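ChrR-like cupin domain-containing protein (Ralstonia eutropha JMP134, PDB 3EBR) is of unknown function but adopts an RmlC-like cupin fold of the ChrR-like family and forms a four-chain assembly in the crystal. Local coordinates at residues L12-M20 and V29-D37; M55-V66 and V87-P98. All blocks are in the same frame, centred on the assembly; numbering follows the deposited sequence. Where two conformers were deposited one is given.

Contact 1: residues L12-M20 and V29-D37; sequences LDGNDTPWM and VMVKYFKID
Lys32 reaches from strand 30-33 into the loop 12-20, meeting it at almost every atom. CB lies near Trp19 CE3 and the carbonyl oxygen of Pro18. CG, anti to the backbone N (chi1 179°), packs against Thr17 CG2 at 3.5 Å, and CD touches both that methyl and Gly14 O. The bend at chi3 (-72°) then sets CE over one face of the indole, 3.4 Å from the centroid of the five-membered ring of Trp19, a CH-pi contact. Lys32 NZ gives Gly14 O a 2.7 Å hydrogen bond from above the carbonyl plane. Lys32 NZ also lies 3.2 Å from Trp19 NE1, two donors that do not bond. The loop leads into strand 20-21, outermost within this chain in one sheet of the cupin beta-sandwich: Met20 and Val31 form an antiparallel hydrogen-bonded pair, Met20 N to Val31 O 2.9 Å and Val31 N to Met20 O 2.8 Å. Met20 SE comes to the edge of the Tyr33 ring, a Met-aromatic contact. Thr17 OG1 donates to Tyr33 O at 2.6 Å, while CG2 sits over one face of Phe34. A water bridges Thr17 OG1, Pro18 O and Tyr33 N. Leu12 CD2 touches backbone Phe34 O, 3.5 Å away.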
loop_
_atom_site.group_PDB
_atom_site.type_symbol
_atom_site.label_atom_id
_atom_site.label_comp_id
_atom_site.label_asym_id
_atom_site.label_seq_id
_atom_site.Cartn_x
_atom_site.Cartn_y
_atom_site.Cartn_z
ATOM N N LEU A 12 4.940 -18.066 -9.568
ATOM C CA LEU A 12 4.370 -18.356 -10.882
ATOM C C LEU A 12 5.523 -18.229 -11.860
ATOM O O LEU A 12 6.079 -17.134 -12.026
ATOM C CB LEU A 12 3.223 -17.401 -11.203
ATOM C CG LEU A 12 2.427 -17.599 -12.493
ATOM C CD1 LEU A 12 1.859 -19.010 -12.631
ATOM C CD2 LEU A 12 1.309 -16.571 -12.533
ATOM N N ASP A 13 5.892 -19.351 -12.485
ATOM C CA ASP A 13 7.012 -19.390 -13.420
ATOM C C ASP A 13 6.594 -18.719 -14.734
ATOM O O ASP A 13 5.402 -18.654 -15.052
ATOM C CB ASP A 13 7.477 -20.838 -13.655
ATOM C CG ASP A 13 8.935 -20.921 -14.076
ATOM O OD1 ASP A 13 9.809 -20.585 -13.240
ATOM O OD2 ASP A 13 9.209 -21.394 -15.194
ATOM N N GLY A 14 7.575 -18.204 -15.472
ATOM C CA GLY A 14 7.340 -17.524 -16.752
ATOM C C GLY A 14 6.486 -18.263 -17.778
ATOM O O GLY A 14 5.652 -17.648 -18.436
ATOM N N ASN A 15 6.661 -19.580 -17.861
ATOM C CA ASN A 15 5.889 -20.429 -18.803
ATOM C C ASN A 15 4.697 -21.203 -18.126
ATOM O O ASN A 15 4.319 -22.275 -18.595
ATOM C CB ASN A 15 6.833 -21.286 -19.727
ATOM C CG ASN A 15 7.953 -21.980 -18.990
ATOM O OD1 ASN A 15 7.912 -22.132 -17.776
ATOM N ND2 ASN A 15 8.980 -22.377 -19.726
ATOM N N ASP A 16 4.147 -20.653 -17.031
ATOM C CA ASP A 16 2.936 -21.168 -16.334
ATOM C C ASP A 16 1.764 -20.142 -16.409
ATOM O O ASP A 16 0.721 -20.317 -15.760
ATOM C CB ASP A 16 3.238 -21.560 -14.880
ATOM C CG ASP A 16 4.131 -22.787 -14.759
ATOM O OD1 ASP A 16 4.287 -23.575 -15.723
ATOM O OD2 ASP A 16 4.657 -22.983 -13.648
ATOM N N THR A 17 1.954 -19.088 -17.207
ATOM C CA THR A 17 0.989 -18.039 -17.462
ATOM C C THR A 17 1.294 -17.651 -18.928
ATOM O O THR A 17 2.451 -17.357 -19.253
ATOM C CB THR A 17 1.090 -16.886 -16.456
ATOM O OG1 THR A 17 0.185 -15.854 -16.858
ATOM C CG2 THR A 17 2.503 -16.323 -16.370
ATOM N N PRO A 18 0.283 -17.674 -19.824
ATOM C CA PRO A 18 0.613 -17.382 -21.225
ATOM C C PRO A 18 0.790 -15.915 -21.633
ATOM O O PRO A 18 0.221 -15.017 -21.006
ATOM C CB PRO A 18 -0.615 -17.935 -21.976
ATOM C CG PRO A 18 -1.723 -17.773 -21.055
ATOM C CD PRO A 18 -1.162 -17.954 -19.666
ATOM N N TRP A 19 1.619 -15.711 -22.669
ATOM C CA TRP A 19 1.799 -14.416 -23.302
ATOM C C TRP A 19 0.528 -14.316 -24.100
ATOM O O TRP A 19 0.127 -15.309 -24.710
ATOM C CB TRP A 19 2.976 -14.315 -24.266
ATOM C CG TRP A 19 4.289 -14.020 -23.677
ATOM C CD1 TRP A 19 5.324 -14.877 -23.489
ATOM C CD2 TRP A 19 4.734 -12.736 -23.229
ATOM N NE1 TRP A 19 6.400 -14.207 -22.947
ATOM C CE2 TRP A 19 6.064 -12.887 -22.777
ATOM C CE3 TRP A 19 4.133 -11.464 -23.167
ATOM C CZ2 TRP A 19 6.806 -11.815 -22.243
ATOM C CZ3 TRP A 19 4.869 -10.394 -22.645
ATOM C CH2 TRP A 19 6.196 -10.578 -22.191
HETATM N N MSE A 20 -0.100 -13.151 -24.115
HETATM C CA MSE A 20 -1.345 -12.974 -24.854
HETATM C C MSE A 20 -1.473 -11.565 -25.417
HETATM O O MSE A 20 -0.989 -10.626 -24.795
HETATM C CB MSE A 20 -2.529 -13.292 -23.946
HETATM C CG MSE A 20 -2.645 -12.429 -22.666
HETATM SE SE MSE A 20 -4.131 -12.947 -21.538
HETATM C CE MSE A 20 -5.285 -12.775 -22.706
ATOM N N VAL A 29 0.990 -5.656 -29.211
ATOM C CA VAL A 29 1.346 -5.479 -27.803
ATOM C C VAL A 29 0.896 -6.732 -27.066
ATOM O O VAL A 29 -0.303 -7.032 -27.074
ATOM C CB VAL A 29 0.682 -4.247 -27.166
ATOM C CG1 VAL A 29 1.007 -4.182 -25.677
ATOM C CG2 VAL A 29 1.125 -2.967 -27.888
HETATM N N MSE A 30 1.852 -7.467 -26.479
HETATM C CA MSE A 30 1.587 -8.695 -25.714
HETATM C C MSE A 30 1.663 -8.380 -24.228
HETATM O O MSE A 30 2.384 -7.472 -23.830
HETATM C CB MSE A 30 2.610 -9.795 -26.008
HETATM C CG MSE A 30 2.853 -10.144 -27.472
HETATM SE SE MSE A 30 1.308 -10.914 -28.317
HETATM C CE MSE A 30 1.178 -12.606 -27.302
ATOM N N VAL A 31 0.940 -9.156 -23.421
ATOM C CA VAL A 31 0.907 -9.022 -21.963
ATOM C C VAL A 31 0.948 -10.417 -21.340
ATOM O O VAL A 31 0.482 -11.368 -21.957
ATOM C CB VAL A 31 -0.358 -8.248 -21.487
ATOM C CG1 VAL A 31 -1.642 -8.965 -21.918
ATOM C CG2 VAL A 31 -0.353 -8.016 -19.963
ATOM N N LYS A 32 1.559 -10.541 -20.161
ATOM C CA LYS A 32 1.622 -11.797 -19.408
ATOM C C LYS A 32 1.207 -11.424 -17.986
ATOM O O LYS A 32 1.860 -10.588 -17.372
ATOM C CB LYS A 32 3.015 -12.432 -19.462
ATOM C CG LYS A 32 3.155 -13.762 -18.665
ATOM C CD LYS A 32 4.549 -14.380 -18.706
ATOM C CE LYS A 32 4.884 -14.984 -20.052
ATOM N NZ LYS A 32 6.274 -15.540 -20.088
ATOM N N TYR A 33 0.132 -12.030 -17.478
ATOM C CA TYR A 33 -0.378 -11.748 -16.127
ATOM C C TYR A 33 0.184 -12.689 -15.058
ATOM O O TYR A 33 0.065 -13.909 -15.186
ATOM C CB TYR A 33 -1.915 -11.818 -16.103
ATOM C CG TYR A 33 -2.551 -10.752 -16.954
ATOM C CD1 TYR A 33 -2.680 -9.455 -16.469
ATOM C CD2 TYR A 33 -3.019 -11.027 -18.243
ATOM C CE1 TYR A 33 -3.246 -8.455 -17.235
ATOM C CE2 TYR A 33 -3.598 -10.025 -19.018
ATOM C CZ TYR A 33 -3.706 -8.743 -18.498
ATOM O OH TYR A 33 -4.244 -7.726 -19.224
ATOM N N PHE A 34 0.791 -12.104 -14.021
ATOM C CA PHE A 34 1.349 -12.836 -12.871
ATOM C C PHE A 34 0.473 -12.723 -11.628
ATOM O O PHE A 34 0.368 -13.687 -10.880
ATOM C CB PHE A 34 2.766 -12.360 -12.543
ATOM C CG PHE A 34 3.783 -12.771 -13.561
ATOM C CD1 PHE A 34 4.435 -13.994 -13.444
ATOM C CD2 PHE A 34 4.079 -11.959 -14.640
ATOM C CE1 PHE A 34 5.376 -14.392 -14.376
ATOM C CE2 PHE A 34 5.021 -12.353 -15.582
ATOM C CZ PHE A 34 5.673 -13.573 -15.448
ATOM N N LYS A 35 -0.111 -11.550 -11.380
ATOM C CA LYS A 35 -0.960 -11.349 -10.222
ATOM C C LYS A 35 -2.028 -10.329 -10.605
ATOM O O LYS A 35 -1.744 -9.433 -11.375
ATOM C CB LYS A 35 -0.111 -10.837 -9.053
ATOM C CG LYS A 35 -0.564 -11.273 -7.667
ATOM C CD LYS A 35 -0.223 -12.764 -7.497
ATOM C CE LYS A 35 -0.638 -13.324 -6.191
ATOM N NZ LYS A 35 -0.469 -14.809 -6.216
ATOM N N ILE A 36 -3.259 -10.512 -10.127
ATOM C CA ILE A 36 -4.379 -9.613 -10.397
ATOM C C ILE A 36 -5.135 -9.483 -9.079
ATOM O O ILE A 36 -6.079 -10.204 -8.848
ATOM C CB ILE A 36 -5.295 -10.128 -11.546
ATOM C CG1 ILE A 36 -4.526 -10.298 -12.865
ATOM C CG2 ILE A 36 -6.463 -9.174 -11.756
ATOM C CD1 ILE A 36 -5.399 -10.755 -14.052
ATOM N N ASP A 37 -4.682 -8.586 -8.204
ATOM C CA ASP A 37 -5.296 -8.372 -6.882
ATOM C C ASP A 37 -6.609 -7.563 -6.975
ATOM O O ASP A 37 -6.558 -6.365 -7.258
ATOM C CB ASP A 37 -4.305 -7.664 -5.940
ATOM C CG ASP A 37 -4.860 -7.437 -4.515
ATOM O OD1 ASP A 37 -5.853 -8.067 -4.091
ATOM O OD2 ASP A 37 -4.271 -6.618 -3.793
HETATM O O HOH W 1 -1.242 -14.111 -18.585
#

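Contact 2: residues M55-V66 and V87-P98; sequences MPRHHHTGTVIV and VVYETASTRHTP
His59 and Arg95 lie across from each other in a non-hydrogen-bonded antiparallel pair, their ring and guanidinium planes turned 65° apart. Arg95 NE donates to His59 ND1 at 3.1 Å, tilted from both planes, while His59 NE2 is hydrogen-bonded to Glu117 of the fourth subunit. Arg57 comes obliquely at the same arginine, its NH1 3.6 Å from Arg95 CD; Asp125 lies within long, weak ion-pair range of both. On the other sheet face, His58 has CG between the backbone N and the carbonyl carbon (chi1 64°), which lays its ring beneath His96 O and turns its edge to the Glu90 carboxylate. Two antiparallel pairings, 58-60 with 94-96 and 64-66 with 87-90, belong to the two sheets of the cupin beta-sandwich, with a G1 beta bulge at Ser93-Thr94. His58, His60, Glu90 and His96 point to the same side, consistent with the histidine-rich pocket where many cupins hold a metal. Glu90 lies alongside Val64, with Glu90 OE2 3.7 Å from Val64 CB. Glu90 OE1 is 2.8 Å from His96 ND1, and His96 NE2 is hydrogen-bonded to His78. Ile65 CG1 packs obliquely on the Tyr89 ring, 3.6 Å from Tyr89 CE2; that ring also meets Phe157 of the second subunit.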
loop_
_atom_site.group_PDB
_atom_site.type_symbol
_atom_site.label_atom_id
_atom_site.label_comp_id
_atom_site.label_asym_id
_atom_site.label_seq_id
_atom_site.Cartn_x
_atom_site.Cartn_y
_atom_site.Cartn_z
HETATM N N MSE A 55 2.042 4.595 -28.163
HETATM C CA MSE A 55 0.828 4.053 -27.506
HETATM C C MSE A 55 -0.089 5.148 -26.986
HETATM O O MSE A 55 0.349 6.301 -26.884
HETATM C CB MSE A 55 1.239 3.017 -26.457
HETATM C CG MSE A 55 1.352 1.676 -27.129
HETATM SE SE MSE A 55 1.941 0.343 -26.001
HETATM C CE MSE A 55 0.610 0.431 -24.402
ATOM N N PRO A 56 -1.366 4.798 -26.664
ATOM C CA PRO A 56 -2.289 5.868 -26.255
ATOM C C PRO A 56 -1.948 6.544 -24.944
ATOM O O PRO A 56 -1.328 5.926 -24.081
ATOM C CB PRO A 56 -3.631 5.134 -26.115
ATOM C CG PRO A 56 -3.256 3.772 -25.787
ATOM C CD PRO A 56 -2.059 3.491 -26.626
ATOM N N ARG A 57 -2.318 7.823 -24.848
ATOM C CA ARG A 57 -2.085 8.592 -23.650
ATOM C C ARG A 57 -3.063 8.054 -22.615
ATOM O O ARG A 57 -4.220 7.759 -22.944
ATOM C CB ARG A 57 -2.281 10.092 -23.871
ATOM C CG ARG A 57 -1.894 10.949 -22.646
ATOM C CD ARG A 57 -1.746 12.416 -23.016
ATOM N NE ARG A 57 -2.974 12.954 -23.609
ATOM C CZ ARG A 57 -3.941 13.650 -22.996
ATOM N NH1 ARG A 57 -3.880 14.005 -21.708
ATOM N NH2 ARG A 57 -4.993 14.039 -23.716
ATOM N N HIS A 58 -2.576 7.862 -21.399
ATOM C CA HIS A 58 -3.402 7.363 -20.316
ATOM C C HIS A 58 -3.187 8.193 -19.073
ATOM O O HIS A 58 -2.102 8.731 -18.874
ATOM C CB HIS A 58 -3.105 5.881 -20.003
ATOM C CG HIS A 58 -1.713 5.606 -19.504
ATOM N ND1 HIS A 58 -0.709 5.136 -20.320
ATOM C CD2 HIS A 58 -1.170 5.712 -18.265
ATOM C CE1 HIS A 58 0.392 4.969 -19.608
ATOM N NE2 HIS A 58 0.142 5.320 -18.359
ATOM N N HIS A 59 -4.246 8.301 -18.279
ATOM C CA HIS A 59 -4.250 8.955 -16.989
ATOM C C HIS A 59 -4.295 7.748 -16.098
ATOM O O HIS A 59 -5.118 6.861 -16.362
ATOM C CB HIS A 59 -5.498 9.790 -16.773
ATOM C CG HIS A 59 -5.611 10.385 -15.402
ATOM N ND1 HIS A 59 -5.287 11.697 -15.129
ATOM C CD2 HIS A 59 -6.025 9.850 -14.231
ATOM C CE1 HIS A 59 -5.499 11.943 -13.850
ATOM N NE2 HIS A 59 -5.944 10.839 -13.283
ATOM N N HIS A 60 -3.433 7.708 -15.079
ATOM C CA HIS A 60 -3.386 6.596 -14.129
ATOM C C HIS A 60 -3.750 7.083 -12.718
ATOM O O HIS A 60 -3.203 8.082 -12.249
ATOM C CB HIS A 60 -2.026 5.902 -14.157
ATOM C CG HIS A 60 -1.977 4.704 -13.275
ATOM N ND1 HIS A 60 -2.869 3.664 -13.399
ATOM C CD2 HIS A 60 -1.136 4.360 -12.279
ATOM C CE1 HIS A 60 -2.604 2.748 -12.491
ATOM N NE2 HIS A 60 -1.546 3.138 -11.806
ATOM N N THR A 61 -4.659 6.356 -12.055
ATOM C CA THR A 61 -5.150 6.705 -10.716
ATOM C C THR A 61 -4.246 6.412 -9.507
ATOM O O THR A 61 -4.368 7.106 -8.494
ATOM C CB THR A 61 -6.530 6.020 -10.493
ATOM O OG1 THR A 61 -6.396 4.601 -10.615
ATOM C CG2 THR A 61 -7.555 6.523 -11.520
ATOM N N GLY A 62 -3.379 5.401 -9.599
ATOM C CA GLY A 62 -2.456 5.037 -8.507
ATOM C C GLY A 62 -1.021 5.121 -8.977
ATOM O O GLY A 62 -0.678 6.010 -9.741
ATOM N N THR A 63 -0.173 4.217 -8.517
ATOM C CA THR A 63 1.236 4.221 -8.893
ATOM C C THR A 63 1.537 3.126 -9.896
ATOM O O THR A 63 0.709 2.238 -10.127
ATOM C CB THR A 63 2.118 4.013 -7.663
ATOM O OG1 THR A 63 1.750 2.785 -7.037
ATOM C CG2 THR A 63 1.931 5.148 -6.673
ATOM N N VAL A 64 2.711 3.230 -10.515
ATOM C CA VAL A 64 3.218 2.252 -11.461
ATOM C C VAL A 64 4.732 2.156 -11.269
ATOM O O VAL A 64 5.403 3.181 -11.320
ATOM C CB VAL A 64 2.961 2.602 -12.942
ATOM C CG1 VAL A 64 3.489 1.483 -13.845
ATOM C CG2 VAL A 64 1.505 2.802 -13.220
ATOM N N ILE A 65 5.246 0.961 -10.987
ATOM C CA ILE A 65 6.672 0.708 -10.866
ATOM C C ILE A 65 7.006 -0.040 -12.157
ATOM O O ILE A 65 6.385 -1.069 -12.423
ATOM C CB ILE A 65 7.022 -0.163 -9.674
ATOM C CG1 ILE A 65 6.671 0.551 -8.359
ATOM C CG2 ILE A 65 8.518 -0.531 -9.705
ATOM C CD1 ILE A 65 6.864 -0.302 -7.129
ATOM N N VAL A 66 7.933 0.475 -12.965
ATOM C CA VAL A 66 8.323 -0.165 -14.213
ATOM C C VAL A 66 9.816 -0.483 -14.231
ATOM O O VAL A 66 10.623 0.431 -14.093
ATOM C CB VAL A 66 8.031 0.712 -15.458
ATOM C CG1 VAL A 66 8.403 -0.054 -16.710
ATOM C CG2 VAL A 66 6.576 1.135 -15.530
ATOM N N VAL A 87 14.672 1.742 -13.659
ATOM C CA VAL A 87 13.445 1.692 -12.878
ATOM C C VAL A 87 12.738 3.036 -13.014
ATOM O O VAL A 87 13.360 4.069 -12.768
ATOM C CB VAL A 87 13.676 1.402 -11.375
ATOM C CG1 VAL A 87 12.357 1.521 -10.585
ATOM C CG2 VAL A 87 14.261 0.041 -11.189
ATOM N N VAL A 88 11.480 3.012 -13.457
ATOM C CA VAL A 88 10.633 4.202 -13.580
ATOM C C VAL A 88 9.526 4.065 -12.524
ATOM O O VAL A 88 8.956 2.990 -12.393
ATOM C CB VAL A 88 10.019 4.373 -14.987
ATOM C CG1 VAL A 88 9.009 5.532 -15.002
ATOM C CG2 VAL A 88 11.099 4.594 -16.026
ATOM N N TYR A 89 9.252 5.137 -11.779
ATOM C CA TYR A 89 8.219 5.157 -10.748
ATOM C C TYR A 89 7.213 6.262 -11.087
ATOM O O TYR A 89 7.502 7.436 -10.855
ATOM C CB TYR A 89 8.842 5.380 -9.357
ATOM C CG TYR A 89 7.939 4.988 -8.173
ATOM C CD1 TYR A 89 6.824 5.768 -7.789
ATOM C CD2 TYR A 89 8.232 3.844 -7.406
ATOM C CE1 TYR A 89 6.014 5.395 -6.700
ATOM C CE2 TYR A 89 7.433 3.470 -6.320
ATOM C CZ TYR A 89 6.323 4.243 -5.981
ATOM O OH TYR A 89 5.563 3.860 -4.903
ATOM N N GLU A 90 6.069 5.888 -11.679
ATOM C CA GLU A 90 5.007 6.838 -12.005
ATOM C C GLU A 90 4.177 7.089 -10.719
ATOM O O GLU A 90 3.843 6.132 -10.014
ATOM C CB GLU A 90 4.039 6.364 -13.107
ATOM C CG GLU A 90 4.557 5.773 -14.439
ATOM C CD GLU A 90 3.409 5.570 -15.493
ATOM O OE1 GLU A 90 2.649 6.513 -15.779
ATOM O OE2 GLU A 90 3.329 4.497 -16.138
ATOM N N THR A 91 3.840 8.347 -10.421
ATOM C CA THR A 91 3.029 8.715 -9.237
ATOM C C THR A 91 1.553 8.948 -9.607
ATOM O O THR A 91 1.233 9.178 -10.758
ATOM C CB THR A 91 3.600 9.947 -8.531
ATOM O OG1 THR A 91 3.772 11.004 -9.479
ATOM C CG2 THR A 91 4.945 9.626 -7.918
ATOM N N ALA A 92 0.678 8.905 -8.602
ATOM C CA ALA A 92 -0.788 9.071 -8.753
ATOM C C ALA A 92 -1.311 10.288 -9.554
ATOM O O ALA A 92 -0.667 11.338 -9.586
ATOM C CB ALA A 92 -1.436 9.056 -7.364
ATOM N N SER A 93 -2.455 10.074 -10.218
ATOM C CA SER A 93 -3.199 11.061 -11.024
ATOM C C SER A 93 -2.368 11.890 -12.016
ATOM O O SER A 93 -2.493 13.104 -12.080
ATOM C CB SER A 93 -3.986 11.974 -10.069
ATOM O OG SER A 93 -4.776 11.183 -9.193
ATOM N N THR A 94 -1.517 11.210 -12.771
ATOM C CA THR A 94 -0.649 11.830 -13.774
ATOM C C THR A 94 -0.955 11.216 -15.143
ATOM O O THR A 94 -1.438 10.074 -15.224
ATOM C CB THR A 94 0.825 11.681 -13.388
ATOM O OG1 THR A 94 1.128 10.298 -13.211
ATOM C CG2 THR A 94 1.102 12.430 -12.086
ATOM N N ARG A 95 -0.658 11.986 -16.198
ATOM C CA ARG A 95 -0.913 11.612 -17.599
ATOM C C ARG A 95 0.384 11.357 -18.359
ATOM O O ARG A 95 1.328 12.141 -18.248
ATOM C CB ARG A 95 -1.769 12.694 -18.258
ATOM C CG ARG A 95 -3.167 12.705 -17.667
ATOM C CD ARG A 95 -4.011 13.869 -18.073
ATOM N NE ARG A 95 -5.316 13.792 -17.405
ATOM C CZ ARG A 95 -6.270 14.728 -17.443
ATOM N NH1 ARG A 95 -6.137 15.858 -18.153
ATOM N NH2 ARG A 95 -7.400 14.511 -16.763
ATOM N N HIS A 96 0.423 10.252 -19.108
ATOM C CA HIS A 96 1.597 9.830 -19.873
ATOM C C HIS A 96 1.283 9.157 -21.197
ATOM O O HIS A 96 0.331 8.382 -21.272
ATOM C CB HIS A 96 2.391 8.824 -19.060
ATOM C CG HIS A 96 3.019 9.400 -17.841
ATOM N ND1 HIS A 96 2.526 9.161 -16.580
ATOM C CD2 HIS A 96 4.040 10.278 -17.694
ATOM C CE1 HIS A 96 3.248 9.829 -15.702
ATOM N NE2 HIS A 96 4.175 10.517 -16.349
ATOM N N THR A 97 2.144 9.400 -22.193
ATOM C CA THR A 97 2.048 8.845 -23.536
ATOM C C THR A 97 3.315 8.004 -23.736
ATOM O O THR A 97 4.349 8.538 -24.155
ATOM C CB THR A 97 1.959 9.942 -24.599
ATOM O OG1 THR A 97 0.835 10.765 -24.318
ATOM C CG2 THR A 97 1.803 9.330 -25.988
ATOM N N PRO A 98 3.256 6.694 -23.418
ATOM C CA PRO A 98 4.465 5.892 -23.586
ATOM C C PRO A 98 4.739 5.616 -25.052
ATOM O O PRO A 98 3.804 5.533 -25.857
ATOM C CB PRO A 98 4.127 4.593 -22.859
ATOM C CG PRO A 98 2.661 4.466 -23.013
ATOM C CD PRO A 98 2.131 5.870 -22.939
#

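Contacts 1 and 2 follow each other along the chain, with centres about 20 Å apart on opposite sides of the chain's centre. They nevertheless share the six-stranded sheet, whose outermost strands within the chain, 20-21 and 87-90, are reached by contact 1 at Met20 and by contact 2. The two meet where Val29 CG2 packs on Met55 SE at 3.9 Å. Bound PEG, probably from crystallisation, lies about 4 Å from the side chains of Val29 and Pro56. The histidine-rich face, possibly a metal pocket, lies in contact 2, not contact 1. Leu12 and residues 87-89 each pair with strands of the second subunit, continuing the sheet across the interface, and Phe34 packs on its Val87.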